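PDB 2VBF: branched-chain alpha-ketoacid decarboxylase from Lactococcus lactis, which probably decarboxylates branched-chain and aromatic alpha-keto acids to aldehydes, using thiamine diphosphate and a magnesium ion as cofactors. Local coordinates for residues A[66-80]-A[91-105]. Residues are numbered along the deposited sequence; the frame is centred on the assembly and turned at random.
Sequences WIGNANELNASYMAD and FLTTFGVGELSAING. With TPP (thiamine diphosphate), chain D.
Glu-72, in the first turn of helix 72-80, lies against Gly-98 and Ser-101 near the N-terminal end of helix 97-105 and runs past them to thiamine diphosphate. Its CB lies 3.5 Å from Gly-98 O and also touches Ser-101 CB; CG touches both Gly-98 CA and the methyl CG2 of Thr-93. The chain then bends (chi2 88°), turning the carboxylate past Gly-98 to the aminopyrimidine, where OE2 stands 2.7 Å from N1' of the cofactor. This pairing of a glutamate with N1' is that of thiamine diphosphate enzymes, associated with cofactor activation. One water bridges OE2 to Thr-94 N, another joins OE1 to Ser-101 OG, and Val-97 CG2 lies 3.4 Å from N3' of the same pyrimidine. Thr-402 and Ser-454 of the second subunit also bind this cofactor.

Farther along, the helices pack closely, their axes 7.1 Å apart at 47°. Ser-76 OG donates to Leu-73 O (2.6 Å) and rests against Gly-105 CA, where a side chain would clash. Behind it, Ser-76 CA sits over the centre of the Phe-91 ring in a CH-pi contact (3.9 Å to the centroid), and Ala-79 CB meets CD2 (3.6 Å). A serine in place of Phe-91 would probably cost Ser-76 and Ala-79 this ring and open a gap between helix and sheet.

Helix 72-86 thus connects strands 65-68 and 89-94, which flank strand 42-45 in the parallel sheet, and packs on helix 97-111.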
ATOM      1  N   TRP A  66     -14.915  13.965   8.527  1.00 15.26           N
ATOM      2  CA  TRP A  66     -13.739  13.097   8.490  1.00 14.85           C
ATOM      3  C   TRP A  66     -14.198  11.646   8.617  1.00 14.16           C
ATOM      4  O   TRP A  66     -14.920  11.286   9.561  1.00 14.07           O
ATOM      5  CB  TRP A  66     -12.777  13.434   9.623  1.00 12.98           C
ATOM      6  CG  TRP A  66     -11.611  12.503   9.733  1.00 12.19           C
ATOM      7  CD1 TRP A  66     -11.376  11.598  10.722  1.00 12.52           C
ATOM      8  CD2 TRP A  66     -10.535  12.379   8.805  1.00 12.62           C
ATOM      9  NE1 TRP A  66     -10.200  10.923  10.472  1.00 13.33           N
ATOM     10  CE2 TRP A  66      -9.671  11.383   9.293  1.00 11.13           C
ATOM     11  CE3 TRP A  66     -10.215  13.015   7.610  1.00 11.73           C
ATOM     12  CZ2 TRP A  66      -8.495  11.025   8.630  1.00 11.73           C
ATOM     13  CZ3 TRP A  66      -9.063  12.658   6.948  1.00 12.94           C
ATOM     14  CH2 TRP A  66      -8.206  11.676   7.460  1.00 12.42           C
ATOM     15  N   ILE A  67     -13.763  10.807   7.678  1.00 13.73           N
ATOM     16  CA  ILE A  67     -13.995   9.373   7.759  1.00 13.80           C
ATOM     17  C   ILE A  67     -12.634   8.684   7.697  1.00 13.39           C
ATOM     18  O   ILE A  67     -12.090   8.457   6.616  1.00 12.84           O
ATOM     19  CB  ILE A  67     -14.955   8.891   6.669  1.00 14.01           C
ATOM     20  CG1 ILE A  67     -16.288   9.657   6.795  1.00 15.40           C
ATOM     21  CG2 ILE A  67     -15.197   7.381   6.785  1.00 14.15           C
ATOM     22  CD1 ILE A  67     -17.398   9.135   5.940  1.00 16.46           C
ATOM     23  N   GLY A  68     -12.096   8.363   8.870  1.00 12.12           N
ATOM     24  CA  GLY A  68     -10.731   7.838   8.969  1.00 11.87           C
ATOM     25  C   GLY A  68     -10.714   6.393   8.549  1.00 12.51           C
ATOM     26  O   GLY A  68     -11.616   5.639   8.910  1.00 13.10           O
ATOM     27  N   ASN A  69      -9.695   6.017   7.773  1.00 11.71           N
ATOM     28  CA  ASN A  69      -9.488   4.636   7.319  1.00 11.57           C
ATOM     29  C   ASN A  69      -8.468   3.898   8.199  1.00 10.99           C
ATOM     30  O   ASN A  69      -7.718   4.526   8.943  1.00 10.79           O
ATOM     31  CB  ASN A  69      -8.969   4.672   5.884  1.00 11.61           C
ATOM     32  CG  ASN A  69      -9.987   5.235   4.930  1.00  9.69           C
ATOM     33  OD1 ASN A  69      -9.967   6.414   4.613  1.00 13.23           O
ATOM     34  ND2 ASN A  69     -10.928   4.398   4.505  1.00 11.03           N
ATOM     35  N   ALA A  70      -8.433   2.563   8.081  1.00 11.62           N
ATOM     36  CA  ALA A  70      -7.424   1.761   8.773  1.00 11.81           C
ATOM     37  C   ALA A  70      -6.036   2.006   8.158  1.00 10.29           C
ATOM     38  O   ALA A  70      -5.058   2.196   8.896  1.00 12.09           O
ATOM     39  CB  ALA A  70      -7.800   0.279   8.726  1.00 11.32           C
ATOM     40  N   ASN A  71      -5.945   2.007   6.823  1.00 10.01           N
ATOM     41  CA  ASN A  71      -4.699   2.336   6.134  1.00 11.01           C
ATOM     42  C   ASN A  71      -4.881   3.262   4.928  1.00  9.97           C
ATOM     43  O   ASN A  71      -6.002   3.480   4.436  1.00  8.95           O
ATOM     44  CB  ASN A  71      -3.854   1.089   5.790  1.00 10.62           C
ATOM     45  CG  ASN A  71      -4.456   0.199   4.717  1.00  9.99           C
ATOM     46  OD1 ASN A  71      -5.051   0.653   3.737  1.00 10.16           O
ATOM     47  ND2 ASN A  71      -4.234  -1.107   4.870  1.00 10.32           N
ATOM     48  N   GLU A  72      -3.761   3.795   4.456  1.00 10.61           N
ATOM     49  CA  GLU A  72      -3.772   4.787   3.371  1.00 10.53           C
ATOM     50  C   GLU A  72      -4.089   4.229   1.988  1.00 11.26           C
ATOM     51  O   GLU A  72      -4.723   4.912   1.167  1.00 10.47           O
ATOM     52  CB  GLU A  72      -2.459   5.564   3.324  1.00 10.80           C
ATOM     53  CG  GLU A  72      -2.260   6.458   4.528  1.00 11.86           C
ATOM     54  CD  GLU A  72      -1.586   5.766   5.714  1.00 11.11           C
ATOM     55  OE1 GLU A  72      -1.444   4.514   5.736  1.00 10.95           O
ATOM     56  OE2 GLU A  72      -1.190   6.498   6.645  1.00 11.30           O
ATOM     57  N   LEU A  73      -3.616   3.023   1.682  1.00  8.60           N
ATOM     58  CA  LEU A  73      -3.972   2.428   0.411  1.00  8.90           C
ATOM     59  C   LEU A  73      -5.492   2.323   0.316  1.00  7.94           C
ATOM     60  O   LEU A  73      -6.095   2.689  -0.694  1.00  9.82           O
ATOM     61  CB  LEU A  73      -3.322   1.049   0.215  1.00  8.17           C
ATOM     62  CG  LEU A  73      -3.618   0.406  -1.143  1.00  8.66           C
ATOM     63  CD1 LEU A  73      -3.156   1.258  -2.334  1.00  9.23           C
ATOM     64  CD2 LEU A  73      -3.044  -1.004  -1.248  1.00  8.90           C
ATOM     65  N   ASN A  74      -6.114   1.839   1.389  1.00  9.55           N
ATOM     66  CA  ASN A  74      -7.554   1.710   1.422  1.00 10.17           C
ATOM     67  C   ASN A  74      -8.253   3.054   1.292  1.00  9.13           C
ATOM     68  O   ASN A  74      -9.267   3.134   0.584  1.00 10.51           O
ATOM     69  CB  ASN A  74      -8.013   0.966   2.679  1.00 10.53           C
ATOM     70  CG  ASN A  74      -7.512  -0.477   2.706  1.00 10.45           C
ATOM     71  OD1 ASN A  74      -7.016  -0.991   1.694  1.00 11.63           O
ATOM     72  ND2 ASN A  74      -7.617  -1.135   3.866  1.00 12.38           N
ATOM     73  N   ALA A  75      -7.709   4.090   1.942  1.00 11.66           N
ATOM     74  CA  ALA A  75      -8.211   5.466   1.846  1.00 11.43           C
ATOM     75  C   ALA A  75      -8.240   5.936   0.398  1.00 11.64           C
ATOM     76  O   ALA A  75      -9.236   6.498  -0.057  1.00 10.69           O
ATOM     77  CB  ALA A  75      -7.343   6.443   2.721  1.00 10.54           C
ATOM     78  N   SER A  76      -7.168   5.652  -0.334  1.00 11.09           N
ATOM     79  CA  SER A  76      -7.059   6.050  -1.738  1.00 10.42           C
ATOM     80  C   SER A  76      -8.091   5.325  -2.621  1.00 10.12           C
ATOM     81  O   SER A  76      -8.750   5.933  -3.463  1.00  9.74           O
ATOM     82  CB  SER A  76      -5.621   5.838  -2.233  1.00 10.73           C
ATOM     83  OG  SER A  76      -5.299   4.474  -2.439  1.00 10.29           O
ATOM     84  N   TYR A  77      -8.269   4.033  -2.375  1.00  7.71           N
ATOM     85  CA  TYR A  77      -9.292   3.249  -3.049  1.00  9.49           C
ATOM     86  C   TYR A  77     -10.694   3.789  -2.743  1.00  9.19           C
ATOM     87  O   TYR A  77     -11.563   3.863  -3.620  1.00 11.15           O
ATOM     88  CB  TYR A  77      -9.211   1.793  -2.596  1.00 10.01           C
ATOM     89  CG  TYR A  77      -8.022   0.965  -3.070  1.00  8.40           C
ATOM     90  CD1 TYR A  77      -7.315   1.266  -4.239  1.00  9.76           C
ATOM     91  CD2 TYR A  77      -7.663  -0.195  -2.367  1.00 10.08           C
ATOM     92  CE1 TYR A  77      -6.266   0.434  -4.685  1.00 11.49           C
ATOM     93  CE2 TYR A  77      -6.626  -1.008  -2.793  1.00 10.51           C
ATOM     94  CZ  TYR A  77      -5.936  -0.691  -3.947  1.00 10.74           C
ATOM     95  OH  TYR A  77      -4.919  -1.519  -4.353  1.00  9.24           O
ATOM     96  N   MET A  78     -10.909   4.107  -1.474  1.00  9.53           N
ATOM     97  CA  MET A  78     -12.209   4.604  -1.022  1.00  9.08           C
ATOM     98  C   MET A  78     -12.554   5.933  -1.668  1.00 10.24           C
ATOM     99  O   MET A  78     -13.683   6.118  -2.119  1.00  9.86           O
ATOM    100  CB  MET A  78     -12.239   4.737   0.494  1.00 10.03           C
ATOM    101  CG  MET A  78     -13.645   4.953   1.063  1.00 10.00           C
ATOM    102  SD  MET A  78     -13.809   4.631   2.846  1.00 12.23           S
ATOM    103  CE  MET A  78     -13.463   2.880   2.896  1.00 10.99           C
ATOM    104  N   ALA A  79     -11.574   6.834  -1.705  1.00  9.99           N
ATOM    105  CA  ALA A  79     -11.724   8.133  -2.375  1.00 10.61           C
ATOM    106  C   ALA A  79     -12.050   7.973  -3.871  1.00 10.40           C
ATOM    107  O   ALA A  79     -12.902   8.681  -4.419  1.00  9.56           O
ATOM    108  CB  ALA A  79     -10.478   8.981  -2.168  1.00 10.02           C
ATOM    109  N   ASP A  80     -11.402   7.011  -4.525  1.00 10.14           N
ATOM    110  CA  ASP A  80     -11.681   6.696  -5.920  1.00 10.21           C
ATOM    111  C   ASP A  80     -13.157   6.266  -6.111  1.00 10.69           C
ATOM    112  O   ASP A  80     -13.865   6.843  -6.929  1.00 11.58           O
ATOM    113  CB  ASP A  80     -10.672   5.636  -6.403  1.00  9.86           C
ATOM    114  CG  ASP A  80     -10.824   5.262  -7.856  1.00 10.41           C
ATOM    115  OD1 ASP A  80     -11.921   4.849  -8.276  1.00  9.64           O
ATOM    116  OD2 ASP A  80      -9.791   5.301  -8.561  1.00 13.48           O
ATOM    117  N   PHE A  91      -8.823  12.787  -0.143  1.00 10.13           N
ATOM    118  CA  PHE A  91      -8.293  12.087   1.029  1.00 11.13           C
ATOM    119  C   PHE A  91      -6.997  12.750   1.505  1.00 11.38           C
ATOM    120  O   PHE A  91      -6.353  13.475   0.758  1.00 10.95           O
ATOM    121  CB  PHE A  91      -8.155  10.577   0.799  1.00 12.40           C
ATOM    122  CG  PHE A  91      -7.029  10.170  -0.121  1.00 11.83           C
ATOM    123  CD1 PHE A  91      -5.844   9.657   0.395  1.00 10.43           C
ATOM    124  CD2 PHE A  91      -7.182  10.238  -1.499  1.00 12.41           C
ATOM    125  CE1 PHE A  91      -4.809   9.278  -0.447  1.00 11.06           C
ATOM    126  CE2 PHE A  91      -6.159   9.843  -2.352  1.00 13.00           C
ATOM    127  CZ  PHE A  91      -4.970   9.361  -1.822  1.00 11.45           C
ATOM    128  N   LEU A  92      -6.692  12.525   2.778  1.00 10.57           N
ATOM    129  CA  LEU A  92      -5.612  13.180   3.492  1.00 10.88           C
ATOM    130  C   LEU A  92      -4.626  12.141   4.000  1.00 12.45           C
ATOM    131  O   LEU A  92      -5.026  11.177   4.675  1.00 12.18           O
ATOM    132  CB  LEU A  92      -6.192  13.947   4.687  1.00 11.69           C
ATOM    133  CG  LEU A  92      -5.221  14.635   5.648  1.00 11.48           C
ATOM    134  CD1 LEU A  92      -4.401  15.724   4.963  1.00 11.36           C
ATOM    135  CD2 LEU A  92      -5.974  15.184   6.886  1.00 12.60           C
ATOM    136  N   THR A  93      -3.339  12.353   3.734  1.00 11.09           N
ATOM    137  CA  THR A  93      -2.298  11.459   4.244  1.00 11.80           C
ATOM    138  C   THR A  93      -1.201  12.276   4.890  1.00 12.89           C
ATOM    139  O   THR A  93      -1.223  13.508   4.842  1.00 12.02           O
ATOM    140  CB  THR A  93      -1.699  10.600   3.115  1.00 11.81           C
ATOM    141  OG1 THR A  93      -1.099  11.454   2.131  1.00 10.62           O
ATOM    142  CG2 THR A  93      -2.770   9.739   2.462  1.00 10.64           C
ATOM    143  N   THR A  94      -0.240  11.581   5.489  1.00 13.79           N
ATOM    144  CA  THR A  94       0.937  12.218   6.044  1.00 13.88           C
ATOM    145  C   THR A  94       2.135  11.986   5.108  1.00 13.18           C
ATOM    146  O   THR A  94       2.218  10.991   4.393  1.00 12.60           O
ATOM    147  CB  THR A  94       1.177  11.714   7.470  1.00 15.11           C
ATOM    148  OG1 THR A  94       2.031  12.630   8.179  1.00 16.12           O
ATOM    149  CG2 THR A  94       1.744  10.306   7.446  1.00 13.16           C
ATOM    150  N   PHE A  95       3.033  12.966   5.105  1.00 14.60           N
ATOM    151  CA  PHE A  95       4.259  12.973   4.321  1.00 12.67           C
ATOM    152  C   PHE A  95       5.008  11.631   4.298  1.00 11.59           C
ATOM    153  O   PHE A  95       5.165  10.986   5.348  1.00 11.75           O
ATOM    154  CB  PHE A  95       5.192  14.035   4.918  1.00 13.99           C
ATOM    155  CG  PHE A  95       6.371  14.356   4.068  1.00 12.96           C
ATOM    156  CD1 PHE A  95       6.225  15.153   2.947  1.00 14.43           C
ATOM    157  CD2 PHE A  95       7.631  13.894   4.391  1.00 15.03           C
ATOM    158  CE1 PHE A  95       7.299  15.465   2.160  1.00 14.71           C
ATOM    159  CE2 PHE A  95       8.726  14.205   3.591  1.00 15.67           C
ATOM    160  CZ  PHE A  95       8.550  14.992   2.473  1.00 15.42           C
ATOM    161  N   GLY A  96       5.451  11.222   3.107  1.00 11.11           N
ATOM    162  CA  GLY A  96       6.258  10.023   2.935  1.00 10.88           C
ATOM    163  C   GLY A  96       5.495   8.726   3.121  1.00 11.29           C
ATOM    164  O   GLY A  96       5.069   8.090   2.153  1.00 11.44           O
ATOM    165  N   VAL A  97       5.320   8.331   4.373  1.00 10.10           N
ATOM    166  CA  VAL A  97       4.719   7.021   4.678  1.00  9.94           C
ATOM    167  C   VAL A  97       3.231   6.920   4.292  1.00 10.49           C
ATOM    168  O   VAL A  97       2.774   5.871   3.833  1.00 10.46           O
ATOM    169  CB  VAL A  97       4.902   6.632   6.162  1.00  8.64           C
ATOM    170  CG1 VAL A  97       6.367   6.561   6.528  1.00  8.78           C
ATOM    171  CG2 VAL A  97       4.153   7.624   7.076  1.00 10.85           C
ATOM    172  N   GLY A  98       2.478   8.000   4.459  1.00  8.24           N
ATOM    173  CA  GLY A  98       1.064   8.016   4.096  1.00 10.36           C
ATOM    174  C   GLY A  98       0.895   8.081   2.586  1.00  9.15           C
ATOM    175  O   GLY A  98       0.248   7.218   1.951  1.00  9.78           O
ATOM    176  N   GLU A  99       1.504   9.098   1.983  1.00  9.88           N
ATOM    177  CA  GLU A  99       1.375   9.280   0.545  1.00  9.96           C
ATOM    178  C   GLU A  99       1.910   8.096  -0.266  1.00  8.82           C
ATOM    179  O   GLU A  99       1.263   7.666  -1.227  1.00  9.32           O
ATOM    180  CB  GLU A  99       2.015  10.601   0.095  1.00  9.20           C
ATOM    181  CG  GLU A  99       3.496  10.715   0.337  1.00 10.43           C
ATOM    182  CD  GLU A  99       4.054  12.047  -0.126  1.00 11.30           C
ATOM    183  OE1 GLU A  99       4.784  12.682   0.673  1.00  9.09           O
ATOM    184  OE2 GLU A  99       3.773  12.430  -1.292  1.00 11.97           O
ATOM    185  N   LEU A 100       3.072   7.556   0.095  1.00  8.91           N
ATOM    186  CA  LEU A 100       3.597   6.411  -0.663  1.00  8.48           C
ATOM    187  C   LEU A 100       2.756   5.148  -0.487  1.00  9.05           C
ATOM    188  O   LEU A 100       2.685   4.334  -1.400  1.00  9.84           O
ATOM    189  CB  LEU A 100       5.073   6.143  -0.352  1.00  8.45           C
ATOM    190  CG  LEU A 100       6.046   7.226  -0.851  1.00  9.42           C
ATOM    191  CD1 LEU A 100       7.471   6.808  -0.573  1.00 10.37           C
ATOM    192  CD2 LEU A 100       5.849   7.554  -2.334  1.00 11.79           C
ATOM    193  N   SER A 101       2.109   4.994   0.660  1.00  9.56           N
ATOM    194  CA  SER A 101       1.178   3.862   0.845  1.00  8.87           C
ATOM    195  C   SER A 101      -0.042   3.984  -0.084  1.00  9.89           C
ATOM    196  O   SER A 101      -0.618   2.988  -0.514  1.00 12.06           O
ATOM    197  CB  SER A 101       0.727   3.758   2.298  1.00 10.16           C
ATOM    198  OG  SER A 101       1.785   3.409   3.187  1.00  9.79           O
ATOM    199  N   ALA A 102      -0.418   5.219  -0.399  1.00  8.78           N
ATOM    200  CA  ALA A 102      -1.626   5.519  -1.162  1.00  9.25           C
ATOM    201  C   ALA A 102      -1.377   5.596  -2.685  1.00  9.51           C
ATOM    202  O   ALA A 102      -2.331   5.653  -3.466  1.00 10.52           O
ATOM    203  CB  ALA A 102      -2.219   6.866  -0.652  1.00  9.39           C
ATOM    204  N   ILE A 103      -0.115   5.570  -3.110  1.00  8.15           N
ATOM    205  CA  ILE A 103       0.214   5.949  -4.505  1.00  9.59           C
ATOM    206  C   ILE A 103      -0.371   4.977  -5.541  1.00  9.17           C
ATOM    207  O   ILE A 103      -0.738   5.386  -6.638  1.00  9.32           O
ATOM    208  CB  ILE A 103       1.730   6.208  -4.729  1.00 10.74           C
ATOM    209  CG1 ILE A 103       1.969   6.997  -6.029  1.00  9.99           C
ATOM    210  CG2 ILE A 103       2.538   4.911  -4.749  1.00 10.09           C
ATOM    211  CD1 ILE A 103       3.390   7.528  -6.118  1.00 10.60           C
ATOM    212  N   ASN A 104      -0.541   3.710  -5.188  1.00  8.73           N
ATOM    213  CA  ASN A 104      -1.178   2.774  -6.118  1.00  9.69           C
ATOM    214  C   ASN A 104      -2.654   3.111  -6.355  1.00  8.98           C
ATOM    215  O   ASN A 104      -3.173   2.922  -7.457  1.00 11.73           O
ATOM    216  CB  ASN A 104      -1.097   1.343  -5.616  1.00  9.29           C
ATOM    217  CG  ASN A 104      -1.685   0.354  -6.595  1.00  9.18           C
ATOM    218  OD1 ASN A 104      -1.365   0.383  -7.795  1.00 10.36           O
ATOM    219  ND2 ASN A 104      -2.553  -0.533  -6.099  1.00  9.01           N
ATOM    220  N   GLY A 105      -3.337   3.549  -5.303  1.00  9.66           N
ATOM    221  CA  GLY A 105      -4.713   4.020  -5.435  1.00  9.58           C
ATOM    222  C   GLY A 105      -4.791   5.242  -6.330  1.00 10.18           C
ATOM    223  O   GLY A 105      -5.642   5.320  -7.211  1.00 11.00           O
TER
HETATM  224  N1' TPP D1549       0.429   6.310   8.753  1.00 11.13           N
HETATM  225  C2' TPP D1549       1.584   5.580   8.577  1.00 10.05           C
HETATM  226  CM2 TPP D1549       1.678   4.601   7.450  1.00 11.30           C
HETATM  227  N3' TPP D1549       2.627   5.776   9.435  1.00 10.01           N
HETATM  228  C4' TPP D1549       2.536   6.681  10.478  1.00 10.44           C
HETATM  229  N4' TPP D1549       3.610   6.836  11.242  1.00 10.86           N
HETATM  230  C5' TPP D1549       1.357   7.411  10.681  1.00 11.20           C
HETATM  231  C6' TPP D1549       0.299   7.205   9.800  1.00 11.40           C
HETATM  232  C7' TPP D1549       1.228   8.397  11.846  1.00 11.66           C
HETATM  233  N3  TPP D1549       1.207   7.735  13.156  1.00 14.50           N
HETATM  234  C2  TPP D1549       2.299   7.546  13.997  1.00 16.64           C
HETATM  235  S1  TPP D1549       2.006   6.780  15.394  1.00 15.41           S
HETATM  236  C5  TPP D1549       0.447   6.668  14.987  1.00 13.91           C
HETATM  237  C4  TPP D1549       0.101   7.226  13.752  1.00 12.48           C
HETATM  238  CM4 TPP D1549      -1.282   7.255  13.154  1.00 14.73           C
HETATM  239  C6  TPP D1549      -0.461   6.007  15.986  1.00 13.38           C
HETATM  240  C7  TPP D1549      -0.144   4.538  16.251  1.00 14.09           C
HETATM  241  O7  TPP D1549      -1.167   4.100  17.130  1.00 14.21           O
HETATM  242  PA  TPP D1549      -1.060   2.727  17.969  1.00 13.18           P
HETATM  243  O1A TPP D1549      -0.512   1.681  17.011  1.00 12.09           O
HETATM  244  O2A TPP D1549      -2.448   2.402  18.464  1.00 11.99           O
HETATM  245  O3A TPP D1549       0.037   3.018  19.094  1.00 11.78           O
HETATM  246  PB  TPP D1549      -0.198   3.543  20.614  1.00 12.87           P
HETATM  247  O1B TPP D1549       0.579   4.821  20.716  1.00 12.73           O
HETATM  248  O2B TPP D1549       0.341   2.479  21.520  1.00 13.83           O
HETATM  249  O3B TPP D1549      -1.678   3.716  20.823  1.00 11.25           O
HETATM  250  O   HOH W   1       0.159   2.204   5.088  1.00  8.54           O
HETATM  251  O   HOH W   2      -1.375   9.204   6.616  1.00 11.75           O
HETATM  252  O   HOH W   3      -7.782   3.645  -7.176  1.00 14.74           O